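Local coordinates for prolyl 4-hydroxylase alpha subunit Fe(2+) 2OG dioxygenase domain-containing protein (PDB 3W20), which probably oxidises N-substituted L-amino acids, acting as a 2-oxoglutarate-dependent dioxygenase with a single metal centre in a double-stranded beta-helix fold, at residues A153-D158 with N244-E249; M21-A26 with I38-V43; G186-A191 with C251-R256; L136-R141 with M258-I263. One frame throughout, in Å; residues are numbered along the deposited sequence.

How the contacts relate
Contact 2 closes first along the chain: after the rest of helix 23-31 and a short link, 38-43 packs against the strand-to-helix turn at 21-26, both at one flank of the large sheet. The segment 136-141 then opens the widest loop, closed by contact 4 when strand 255-265 pairs beside strand 139-143. Contacts 1 and 3 both nest inside that loop and cross each other, since their segments alternate. Contact 1 joins the metal loop to strand 246-248 of the three-stranded sheet; contact 3 ties together two connections between that sheet and the large one. Phe261 of contact 4 touches Asp157 of contact 1, and Ile248 of contact 1 touches Arg255 of contact 3.

Contact 1: residues A153-D158 with N244-E249. With ZN (zinc ion), chain C.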
loop_
_atom_site.group_PDB
_atom_site.type_symbol
_atom_site.label_atom_id
_atom_site.label_comp_id
_atom_site.label_asym_id
_atom_site.label_seq_id
_atom_site.Cartn_x
_atom_site.Cartn_y
_atom_site.Cartn_z
ATOM N N ALA A 153 25.419 -9.624 7.795
ATOM C CA ALA A 153 24.353 -9.808 8.772
ATOM C C ALA A 153 24.259 -8.635 9.781
ATOM O O ALA A 153 23.136 -8.387 10.285
ATOM C CB ALA A 153 24.493 -11.142 9.521
ATOM N N PRO A 154 25.403 -7.946 10.107
ATOM C CA PRO A 154 25.269 -6.816 11.041
ATOM C C PRO A 154 24.528 -5.694 10.346
ATOM O O PRO A 154 24.806 -5.401 9.204
ATOM C CB PRO A 154 26.726 -6.385 11.316
ATOM C CG PRO A 154 27.568 -7.540 10.885
ATOM C CD PRO A 154 26.812 -8.078 9.688
ATOM N N HIS A 155 23.548 -5.115 11.020
ATOM C CA HIS A 155 22.745 -4.085 10.404
ATOM C C HIS A 155 22.245 -3.228 11.552
ATOM O O HIS A 155 22.526 -3.502 12.737
ATOM C CB HIS A 155 21.561 -4.692 9.661
ATOM C CG HIS A 155 20.560 -5.256 10.577
ATOM N ND1 HIS A 155 20.813 -6.326 11.327
ATOM C CD2 HIS A 155 19.309 -4.789 10.956
ATOM C CE1 HIS A 155 19.759 -6.586 12.107
ATOM N NE2 HIS A 155 18.861 -5.607 11.913
ATOM N N CYS A 156 21.518 -2.164 11.207
ATOM C CA CYS A 156 20.793 -1.388 12.193
ATOM C C CYS A 156 19.435 -1.111 11.582
ATOM O O CYS A 156 19.233 -1.315 10.336
ATOM C CB CYS A 156 21.536 -0.119 12.624
ATOM S SG CYS A 156 21.729 1.046 11.279
ATOM N N ASP A 157 18.495 -0.811 12.434
ATOM C CA ASP A 157 17.165 -0.534 12.004
ATOM C C ASP A 157 16.798 0.911 12.315
ATOM O O ASP A 157 16.874 1.366 13.469
ATOM C CB ASP A 157 16.154 -1.472 12.646
ATOM C CG ASP A 157 16.578 -2.988 12.646
ATOM O OD1 ASP A 157 16.333 -3.685 11.679
ATOM O OD2 ASP A 157 16.999 -3.513 13.688
ATOM N N ASP A 158 16.430 1.645 11.272
ATOM C CA ASP A 158 16.051 3.035 11.421
ATOM C C ASP A 158 15.042 3.270 10.284
ATOM O O ASP A 158 15.343 2.965 9.084
ATOM C CB ASP A 158 17.305 3.935 11.206
ATOM C CG ASP A 158 16.980 5.426 11.271
ATOM O OD1 ASP A 158 15.939 5.869 10.737
ATOM O OD2 ASP A 158 17.789 6.203 11.855
ATOM N N ASN A 244 21.875 1.197 16.931
ATOM C CA ASN A 244 23.213 0.578 17.190
ATOM C C ASN A 244 23.332 -0.615 16.282
ATOM O O ASN A 244 22.382 -1.406 16.162
ATOM C CB ASN A 244 23.289 0.143 18.634
ATOM C CG ASN A 244 23.131 1.306 19.590
ATOM O OD1 ASN A 244 23.728 2.296 19.440
ATOM N ND2 ASN A 244 22.431 1.092 20.639
ATOM N N LEU A 245 24.487 -0.713 15.633
ATOM C CA LEU A 245 24.776 -1.914 14.846
ATOM C C LEU A 245 24.581 -3.210 15.697
ATOM O O LEU A 245 24.934 -3.272 16.883
ATOM C CB LEU A 245 26.209 -1.761 14.316
ATOM C CG LEU A 245 26.389 -2.714 13.165
ATOM C CD1 LEU A 245 25.843 -2.085 11.901
ATOM C CD2 LEU A 245 27.879 -3.035 13.097
ATOM N N HIS A 246 23.964 -4.228 15.094
ATOM C CA HIS A 246 23.845 -5.508 15.815
ATOM C C HIS A 246 23.679 -6.683 14.899
ATOM O O HIS A 246 23.309 -6.493 13.754
ATOM C CB HIS A 246 22.599 -5.456 16.750
ATOM C CG HIS A 246 21.301 -5.066 16.070
ATOM N ND1 HIS A 246 20.968 -3.771 15.783
ATOM C CD2 HIS A 246 20.232 -5.851 15.707
ATOM C CE1 HIS A 246 19.718 -3.756 15.206
ATOM N NE2 HIS A 246 19.255 -5.043 15.199
ATOM N N ALA A 247 23.786 -7.912 15.419
ATOM C CA ALA A 247 23.757 -9.068 14.504
ATOM C C ALA A 247 23.331 -10.231 15.322
ATOM O O ALA A 247 23.625 -10.247 16.510
ATOM C CB ALA A 247 25.188 -9.284 13.970
ATOM N N ILE A 248 22.621 -11.185 14.728
ATOM C CA ILE A 248 22.193 -12.417 15.449
ATOM C C ILE A 248 23.272 -13.507 15.073
ATOM O O ILE A 248 23.623 -13.645 13.895
ATOM C CB ILE A 248 20.766 -12.901 15.000
ATOM C CG1 ILE A 248 19.680 -11.874 15.340
ATOM C CG2 ILE A 248 20.400 -14.188 15.734
ATOM C CD1 ILE A 248 19.752 -11.457 16.810
ATOM N N GLU A 249 23.775 -14.242 16.066
ATOM C CA GLU A 249 24.820 -15.211 15.817
ATOM C C GLU A 249 24.263 -16.358 14.954
ATOM O O GLU A 249 23.093 -16.690 15.079
ATOM C CB GLU A 249 25.299 -15.858 17.107
ATOM C CG GLU A 249 25.854 -15.017 18.212
ATOM C CD GLU A 249 26.181 -15.963 19.342
ATOM O OE1 GLU A 249 25.407 -15.981 20.325
ATOM O OE2 GLU A 249 27.137 -16.784 19.183
HETATM ZN ZN ZN C . 17.629 -5.330 13.839
#
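His155 and His246 turn their imidazoles toward one zinc ion from adjoining backbones, with ring planes 57° apart, so the pair is neither stacked nor edge-to-face. His155 NE2 lies 2.3 Å from the zinc and His246 NE2 2.1 Å from it. In both residues CG lies between the backbone N and the carbonyl carbon, which brings each ring round to the metal side. Asp157 completes the set through a single oxygen, OD2, at 1.9 Å from the zinc. That same OD2 lies in the plane of the His246 ring at its edge, while the carboxylate is twisted 51° from the ring. Histidine suits these places because its second nitrogen remains available to fix the rotation of the ring. His246 ND1 donates to Asn244 O over 2.8 Å, almost straight at 172° and in the ring plane; His155 ND1 makes a longer bond to Ala153 O.

The sequence His-x-Asp followed by a distant His is the facial triad of 2-oxoglutarate dioxygenases, in which iron would normally occupy the place held here by zinc. An antiparallel bridge carries it: His246 N donates to His155 O at 2.9 Å, and His155 N returns a bond to His246 O. Beside the bridge, Pro154 CB meets Leu245 CD2 at 4.0 Å, an apolar contact on one flank. Strand 246-248 is itself paired with strand 193-196, helix 203-216 packs on Leu245 and Cys156, and Phe261 of strand 255-265 closes on Asp157.

Contact 2: residues M21-A26 with I38-V43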
loop_
_atom_site.group_PDB
_atom_site.type_symbol
_atom_site.label_atom_id
_atom_site.label_comp_id
_atom_site.label_asym_id
_atom_site.label_seq_id
_atom_site.Cartn_x
_atom_site.Cartn_y
_atom_site.Cartn_z
HETATM N N MSE A 21 10.952 -4.297 36.823
HETATM C CA MSE A 21 10.428 -3.082 36.184
HETATM C C MSE A 21 9.202 -3.391 35.427
HETATM O O MSE A 21 9.028 -4.530 34.942
HETATM C CB MSE A 21 11.311 -2.472 35.058
HETATM C CG MSE A 21 12.735 -2.788 35.357
HETATM SE SE MSE A 21 13.776 -1.846 33.986
HETATM C CE MSE A 21 13.253 -0.016 34.284
ATOM N N THR A 22 8.364 -2.386 35.235
ATOM C CA THR A 22 7.246 -2.555 34.285
ATOM C C THR A 22 7.787 -2.430 32.881
ATOM O O THR A 22 8.895 -1.877 32.665
ATOM C CB THR A 22 6.167 -1.477 34.437
ATOM O OG1 THR A 22 6.736 -0.163 34.249
ATOM C CG2 THR A 22 5.537 -1.531 35.815
ATOM N N ILE A 23 7.013 -2.928 31.902
ATOM C CA ILE A 23 7.340 -2.634 30.492
ATOM C C ILE A 23 7.446 -1.118 30.219
ATOM O O ILE A 23 8.383 -0.679 29.552
ATOM C CB ILE A 23 6.230 -3.222 29.536
ATOM C CG1 ILE A 23 6.107 -4.716 29.816
ATOM C CG2 ILE A 23 6.512 -2.834 28.057
ATOM C CD1 ILE A 23 6.869 -5.615 28.893
ATOM N N ALA A 24 6.488 -0.308 30.714
ATOM C CA ALA A 24 6.531 1.137 30.428
ATOM C C ALA A 24 7.783 1.734 31.040
ATOM O O ALA A 24 8.376 2.627 30.404
ATOM C CB ALA A 24 5.302 1.884 30.970
ATOM N N ALA A 25 8.238 1.231 32.227
ATOM C CA ALA A 25 9.416 1.827 32.780
ATOM C C ALA A 25 10.687 1.499 31.968
ATOM O O ALA A 25 11.544 2.348 31.797
ATOM C CB ALA A 25 9.579 1.506 34.290
ATOM N N ALA A 26 10.796 0.259 31.506
ATOM C CA ALA A 26 11.939 -0.195 30.708
ATOM C C ALA A 26 11.984 0.614 29.385
ATOM O O ALA A 26 13.033 1.157 29.019
ATOM C CB ALA A 26 11.810 -1.662 30.382
ATOM N N ILE A 38 17.709 -3.744 27.342
ATOM C CA ILE A 38 17.032 -4.277 28.550
ATOM C C ILE A 38 16.479 -5.638 28.177
ATOM O O ILE A 38 15.760 -5.824 27.146
ATOM C CB ILE A 38 15.921 -3.372 29.039
ATOM C CG1 ILE A 38 16.508 -1.976 29.373
ATOM C CG2 ILE A 38 15.328 -3.918 30.385
ATOM C CD1 ILE A 38 15.444 -0.994 29.943
ATOM N N VAL A 39 16.791 -6.617 29.032
ATOM C CA VAL A 39 16.243 -7.963 28.834
ATOM C C VAL A 39 15.321 -8.334 29.990
ATOM O O VAL A 39 15.730 -8.252 31.157
ATOM C CB VAL A 39 17.351 -9.014 28.700
ATOM C CG1 VAL A 39 16.671 -10.386 28.520
ATOM C CG2 VAL A 39 18.223 -8.719 27.468
HETATM N N MSE A 40 14.070 -8.719 29.706
HETATM C CA MSE A 40 13.051 -8.892 30.753
HETATM C C MSE A 40 12.426 -10.295 30.689
HETATM O O MSE A 40 12.192 -10.832 29.634
HETATM C CB MSE A 40 11.879 -7.879 30.483
HETATM C CG MSE A 40 12.427 -6.462 30.284
HETATM SE SE MSE A 40 10.883 -5.225 30.080
HETATM C CE MSE A 40 10.108 -5.469 31.849
ATOM N N ASP A 41 12.168 -10.894 31.857
ATOM C CA ASP A 41 11.581 -12.223 31.946
ATOM C C ASP A 41 10.075 -12.065 31.952
ATOM O O ASP A 41 9.466 -11.747 32.949
ATOM C CB ASP A 41 12.033 -12.903 33.244
ATOM C CG ASP A 41 13.489 -13.237 33.254
ATOM O OD1 ASP A 41 14.234 -12.900 32.315
ATOM O OD2 ASP A 41 13.929 -13.867 34.228
ATOM N N ILE A 42 9.468 -12.274 30.795
ATOM C CA ILE A 42 8.060 -11.979 30.600
ATOM C C ILE A 42 7.220 -13.235 30.721
ATOM O O ILE A 42 6.213 -13.238 31.448
ATOM C CB ILE A 42 7.812 -11.371 29.195
ATOM C CG1 ILE A 42 8.599 -10.042 29.036
ATOM C CG2 ILE A 42 6.318 -11.178 28.972
ATOM C CD1 ILE A 42 8.330 -9.074 30.190
ATOM N N VAL A 43 7.588 -14.267 29.985
ATOM C CA VAL A 43 6.663 -15.405 29.849
ATOM C C VAL A 43 7.215 -16.620 30.614
ATOM O O VAL A 43 8.375 -17.038 30.367
ATOM C CB VAL A 43 6.506 -15.846 28.396
ATOM C CG1 VAL A 43 5.516 -17.034 28.309
ATOM C CG2 VAL A 43 6.042 -14.694 27.514
#
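Thr22, whose carbonyl O approaches CE of Met40 across the contact, holds the start of helix 23-31 with the other end of the residue: its OG1 accepts from Ala25 N at 2.9 Å. This is an N-cap, and threonine suits it because a short hydroxyl can turn back on a backbone amide that has no earlier turn to pair with. The first helical bond, Ala26 N to Thr22 O, follows at 3.1 Å.

Met40, a selenomethionine, reaches across to the other segment. Its CG is anti to the carbonyl carbon, and the chain runs straight before bending at chi3 (64°), which swings CE round until it rests 3.4 Å from Met21 O. Its SE lies 3.7 Å from Ala26 CB. The small methyl of Ala26 also meets CD1 of Ile38, so a bare CB lets helix and strand come close. Further along 38-43, Ile23 and Ile42 cross at about a right angle, CD1 of one meeting CD1 of the other at 4.0 Å.

Strands 17-22 and 37-41 both run antiparallel to strand 4-10, which lies between them, and helix 23-31 connects them, so this is a beta-alpha-beta crossover whose helix start is pressed on the returning strand. Leu115 and Ala119 of helix 111-120 also pack on Ile23.

The capping bonds lie within 21-26, whereas the meeting with 38-43 is made by methyl groups, selenium and carbonyl oxygens; its hold therefore comes from close fit and burial, with little directional demand.

Contact 3: residues G186-A191 with C251-R256; sequences GADNDA and CTSTRR
Asn189 and Thr252 grip each other through side chain and backbone: Thr252 N donates to Asn189 OD1 at 3.1 Å with an angle of 152° at the hydrogen. The amide nitrogen stands well above the carbonyl plane of the asparagine, 66° out of it, so the bond avoids the lone-pair directions. In return Asn189 N reaches Thr252 OG1 at 2.9 Å, a weak bond for its bend. The other arm of the Asn189 amide, ND2, bonds to Arg250 O, so asparagine suits a place where an acceptor and a donor are both used. Next to it, Asp188 N points at Ser253 OG, but the serine oxygen is crowded in the model and the bond is doubtful.

These groups cluster on a type I beta turn from Ala187 to Asp190, closed by Asp190 N to Ala187 O at 2.8 Å. The turn leads from strand 178-185 of the large sheet to strand 193-196 of the three-stranded one, and 251-256 leads back from strand 246-248 to strand 255-265; the contact thus fastens two passages between the sheets of the double-stranded beta-helix.

Behind these polar groups, small residues pack. Ala187 CB meets Cys251 CB at 3.7 Å, and Ala191 CB touches Cys251 SG at 3.6 Å; methyl groups suit this because the two backbones lie so near. At the far end Arg255 runs extended from CG to NE, with CG anti to the backbone N (chi1 -176°); its NE is 3.8 Å from Ala191 O, and its guanidinium forms a cation-pi pair with Tyr143; both arginine and tyrosine belong to the 2-oxoglutarate site.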
loop_
_atom_site.group_PDB
_atom_site.type_symbol
_atom_site.label_atom_id
_atom_site.label_comp_id
_atom_site.label_asym_id
_atom_site.label_seq_id
_atom_site.Cartn_x
_atom_site.Cartn_y
_atom_site.Cartn_z
ATOM N N GLY A 186 14.880 -21.287 21.545
ATOM C CA GLY A 186 16.295 -20.886 21.392
ATOM C C GLY A 186 17.008 -21.943 20.588
ATOM O O GLY A 186 16.569 -23.100 20.584
ATOM N N ALA A 187 18.080 -21.555 19.892
ATOM C CA ALA A 187 18.891 -22.475 19.092
ATOM C C ALA A 187 19.689 -23.374 20.046
ATOM O O ALA A 187 19.974 -22.989 21.216
ATOM C CB ALA A 187 19.840 -21.676 18.164
ATOM N N ASP A 188 20.063 -24.561 19.546
ATOM C CA ASP A 188 20.849 -25.551 20.327
ATOM C C ASP A 188 22.141 -24.947 20.886
ATOM O O ASP A 188 22.497 -25.161 22.059
ATOM C CB ASP A 188 21.166 -26.819 19.502
ATOM C CG ASP A 188 19.966 -27.791 19.400
ATOM O OD1 ASP A 188 19.114 -27.789 20.317
ATOM O OD2 ASP A 188 19.883 -28.557 18.400
ATOM N N ASN A 189 22.821 -24.176 20.035
ATOM C CA ASN A 189 24.056 -23.491 20.428
ATOM C C ASN A 189 23.837 -22.187 21.181
ATOM O O ASN A 189 24.806 -21.435 21.381
ATOM C CB ASN A 189 24.917 -23.211 19.210
ATOM C CG ASN A 189 24.297 -22.160 18.272
ATOM O OD1 ASN A 189 23.077 -22.014 18.208
ATOM N ND2 ASN A 189 25.147 -21.425 17.550
ATOM N N ASP A 190 22.578 -21.899 21.562
ATOM C CA ASP A 190 22.263 -20.726 22.338
ATOM C C ASP A 190 22.569 -19.383 21.601
ATOM O O ASP A 190 22.972 -18.384 22.260
ATOM C CB ASP A 190 22.976 -20.788 23.699
ATOM C CG ASP A 190 22.334 -19.873 24.746
ATOM O OD1 ASP A 190 21.196 -19.421 24.536
ATOM O OD2 ASP A 190 22.987 -19.600 25.785
ATOM N N ALA A 191 22.333 -19.357 20.281
ATOM C CA ALA A 191 22.617 -18.170 19.438
ATOM C C ALA A 191 21.985 -16.924 19.999
ATOM O O ALA A 191 20.769 -16.900 20.300
ATOM C CB ALA A 191 22.111 -18.364 18.028
ATOM N N CYS A 251 22.877 -19.759 14.057
ATOM C CA CYS A 251 22.127 -20.737 14.881
ATOM C C CYS A 251 22.473 -22.162 14.412
ATOM O O CYS A 251 22.628 -22.355 13.212
ATOM C CB CYS A 251 20.611 -20.552 14.770
ATOM S SG CYS A 251 20.208 -18.778 15.003
ATOM N N THR A 252 22.511 -23.090 15.341
ATOM C CA THR A 252 22.750 -24.519 15.006
ATOM C C THR A 252 21.444 -25.267 14.852
ATOM O O THR A 252 21.404 -26.317 14.191
ATOM C CB THR A 252 23.650 -25.255 16.004
ATOM O OG1 THR A 252 23.116 -25.188 17.337
ATOM C CG2 THR A 252 25.095 -24.732 15.931
ATOM N N SER A 253 20.371 -24.760 15.469
ATOM C CA SER A 253 19.038 -25.332 15.216
ATOM C C SER A 253 18.006 -24.205 15.211
ATOM O O SER A 253 18.354 -23.023 15.407
ATOM C CB SER A 253 18.689 -26.389 16.248
ATOM O OG SER A 253 18.770 -25.890 17.574
ATOM N N THR A 254 16.745 -24.570 15.008
ATOM C CA THR A 254 15.687 -23.565 14.893
ATOM C C THR A 254 15.566 -22.623 16.121
ATOM O O THR A 254 15.464 -23.070 17.288
ATOM C CB THR A 254 14.332 -24.211 14.506
ATOM O OG1 THR A 254 14.527 -25.043 13.336
ATOM C CG2 THR A 254 13.311 -23.111 14.164
ATOM N N ARG A 255 15.518 -21.316 15.804
ATOM C CA ARG A 255 15.289 -20.255 16.809
ATOM C C ARG A 255 13.957 -19.598 16.395
ATOM O O ARG A 255 13.758 -19.316 15.214
ATOM C CB ARG A 255 16.457 -19.254 16.784
ATOM C CG ARG A 255 16.425 -18.124 17.828
ATOM C CD ARG A 255 17.625 -17.224 17.578
ATOM N NE ARG A 255 17.632 -15.998 18.396
ATOM C CZ ARG A 255 17.299 -14.767 17.961
ATOM N NH1 ARG A 255 16.955 -14.524 16.692
ATOM N NH2 ARG A 255 17.382 -13.742 18.819
ATOM N N ARG A 256 13.033 -19.418 17.339
ATOM C CA ARG A 256 11.834 -18.645 17.009
ATOM C C ARG A 256 11.712 -17.421 17.913
ATOM O O ARG A 256 11.908 -17.551 19.115
ATOM C CB ARG A 256 10.596 -19.537 17.158
ATOM C CG ARG A 256 10.511 -20.530 16.006
ATOM C CD ARG A 256 9.275 -21.371 16.106
ATOM N NE ARG A 256 9.243 -22.138 17.332
ATOM C CZ ARG A 256 8.136 -22.337 18.004
ATOM N NH1 ARG A 256 7.004 -21.815 17.536
ATOM N NH2 ARG A 256 8.155 -23.029 19.115
#

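Contact 4: residues L136-R141 with M258-I263; sequences LLATRR and MGLFLI
Arg141 turns one face of its guanidinium to Gly259, whose CA stands 3.4 Å above that plane, offset from its centre, and this is the tight side of the contact. Glycine suits the place because it raises no side chain between the strand and the arginine. In the backbone, Thr139 and Gly259 form an antiparallel hydrogen-bonded pair: Gly259 N donates to Thr139 O at 2.9 Å, and Thr139 N returns the favour to Gly259 O. Ala138 CB packs on Leu260 CB at 4.0 Å, near the buried Leu137 O, which finds no partner.

Beyond this, the pair Arg140 and Met258 (a selenomethionine) is looser and non-hydrogen-bonded. Their CG atoms come only to 4.4 Å, and the long arginine then leads away toward the more exposed side, where NH1 bonds to Trp52 O.

Arg141 NE is held by Thr139 OG1 at 3.1 Å, while Asp273 at the C terminus takes Arg141 NH1 in a salt bridge and also bonds to Thr139 OG1. With Thr139 and Asp273 holding it and Gly259 against one face, the guanidinium is probably steadied in place before 2-oxoglutarate arrives, consistent with the role of Arg141 in binding that co-substrate.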
loop_
_atom_site.group_PDB
_atom_site.type_symbol
_atom_site.label_atom_id
_atom_site.label_comp_id
_atom_site.label_asym_id
_atom_site.label_seq_id
_atom_site.Cartn_x
_atom_site.Cartn_y
_atom_site.Cartn_z
ATOM N N LEU A 136 2.586 -2.524 8.845
ATOM C CA LEU A 136 2.494 -3.845 9.428
ATOM C C LEU A 136 2.840 -3.739 10.926
ATOM O O LEU A 136 3.805 -3.033 11.307
ATOM C CB LEU A 136 3.517 -4.789 8.729
ATOM C CG LEU A 136 3.670 -6.136 9.402
ATOM C CD1 LEU A 136 2.333 -6.843 9.131
ATOM C CD2 LEU A 136 4.783 -6.966 8.786
ATOM N N LEU A 137 2.132 -4.491 11.803
ATOM C CA LEU A 137 2.412 -4.323 13.265
ATOM C C LEU A 137 3.608 -5.094 13.822
ATOM O O LEU A 137 4.304 -4.605 14.735
ATOM C CB LEU A 137 1.165 -4.690 14.130
ATOM C CG LEU A 137 0.230 -3.524 14.352
ATOM C CD1 LEU A 137 -1.174 -4.045 14.818
ATOM C CD2 LEU A 137 0.821 -2.618 15.489
ATOM N N ALA A 138 3.804 -6.301 13.340
ATOM C CA ALA A 138 4.757 -7.227 14.041
ATOM C C ALA A 138 4.875 -8.463 13.169
ATOM O O ALA A 138 4.037 -8.673 12.301
ATOM C CB ALA A 138 4.318 -7.575 15.477
ATOM N N THR A 139 5.899 -9.282 13.424
ATOM C CA THR A 139 6.160 -10.470 12.694
ATOM C C THR A 139 6.616 -11.604 13.640
ATOM O O THR A 139 7.272 -11.399 14.698
ATOM C CB THR A 139 7.250 -10.293 11.589
ATOM O OG1 THR A 139 8.411 -9.843 12.215
ATOM C CG2 THR A 139 6.947 -9.224 10.597
ATOM N N ARG A 140 6.190 -12.832 13.305
ATOM C CA ARG A 140 6.821 -13.989 13.898
ATOM C C ARG A 140 7.987 -14.407 13.033
ATOM O O ARG A 140 7.892 -14.393 11.777
ATOM C CB ARG A 140 5.782 -15.143 13.945
ATOM C CG ARG A 140 4.720 -14.954 14.959
ATOM C CD ARG A 140 3.833 -16.227 15.119
ATOM N NE ARG A 140 3.311 -16.636 13.834
ATOM C CZ ARG A 140 2.465 -17.668 13.631
ATOM N NH1 ARG A 140 2.025 -18.401 14.636
ATOM N NH2 ARG A 140 2.066 -17.957 12.407
ATOM N N ARG A 141 9.101 -14.795 13.632
ATOM C CA ARG A 141 10.366 -14.896 12.891
ATOM C C ARG A 141 10.887 -16.281 13.156
ATOM O O ARG A 141 11.000 -16.722 14.340
ATOM C CB ARG A 141 11.380 -13.814 13.387
ATOM C CG ARG A 141 11.005 -12.353 12.994
ATOM C CD ARG A 141 11.651 -11.323 13.933
ATOM N NE ARG A 141 11.129 -9.952 13.780
ATOM C CZ ARG A 141 11.489 -8.929 14.538
ATOM N NH1 ARG A 141 10.956 -7.677 14.307
ATOM N NH2 ARG A 141 12.363 -9.125 15.549
HETATM N N MSE A 258 9.307 -13.370 18.161
HETATM C CA MSE A 258 8.258 -12.541 17.658
HETATM C C MSE A 258 8.768 -11.147 17.876
HETATM O O MSE A 258 9.238 -10.866 18.982
HETATM C CB MSE A 258 7.233 -12.750 18.842
HETATM C CG MSE A 258 5.831 -12.554 18.503
HETATM SE SE MSE A 258 5.037 -13.514 20.066
HETATM C CE MSE A 258 5.312 -15.211 19.401
ATOM N N GLY A 259 8.675 -10.240 16.915
ATOM C CA GLY A 259 9.188 -8.857 17.245
ATOM C C GLY A 259 8.479 -7.684 16.551
ATOM O O GLY A 259 7.701 -7.830 15.617
ATOM N N LEU A 260 8.792 -6.488 17.012
ATOM C CA LEU A 260 8.372 -5.296 16.303
ATOM C C LEU A 260 9.384 -4.190 16.649
ATOM O O LEU A 260 10.390 -4.456 17.309
ATOM C CB LEU A 260 6.978 -4.910 16.756
ATOM C CG LEU A 260 6.652 -4.831 18.237
ATOM C CD1 LEU A 260 7.202 -3.587 18.982
ATOM C CD2 LEU A 260 5.103 -4.894 18.398
ATOM N N PHE A 261 9.092 -2.987 16.146
ATOM C CA PHE A 261 9.864 -1.810 16.506
ATOM C C PHE A 261 8.907 -0.742 17.032
ATOM O O PHE A 261 7.686 -0.694 16.722
ATOM C CB PHE A 261 10.573 -1.280 15.227
ATOM C CG PHE A 261 11.617 -2.221 14.743
ATOM C CD1 PHE A 261 12.952 -2.122 15.226
ATOM C CD2 PHE A 261 11.291 -3.200 13.776
ATOM C CE1 PHE A 261 13.957 -3.005 14.797
ATOM C CE2 PHE A 261 12.301 -4.086 13.326
ATOM C CZ PHE A 261 13.595 -4.029 13.862
ATOM N N LEU A 262 9.484 0.173 17.802
ATOM C CA LEU A 262 8.733 1.274 18.381
ATOM C C LEU A 262 9.408 2.605 18.091
ATOM O O LEU A 262 10.591 2.695 18.181
ATOM C CB LEU A 262 8.747 1.087 19.901
ATOM C CG LEU A 262 7.929 -0.083 20.465
ATOM C CD1 LEU A 262 8.480 -0.365 21.866
ATOM C CD2 LEU A 262 6.445 0.250 20.533
ATOM N N ILE A 263 8.646 3.639 17.744
ATOM C CA ILE A 263 9.134 4.996 17.796
ATOM C C ILE A 263 8.192 5.885 18.610
ATOM O O ILE A 263 7.002 5.655 18.661
ATOM C CB ILE A 263 9.317 5.635 16.381
ATOM C CG1 ILE A 263 8.050 5.442 15.507
ATOM C CG2 ILE A 263 10.510 4.949 15.747
ATOM C CD1 ILE A 263 8.195 6.168 14.149
#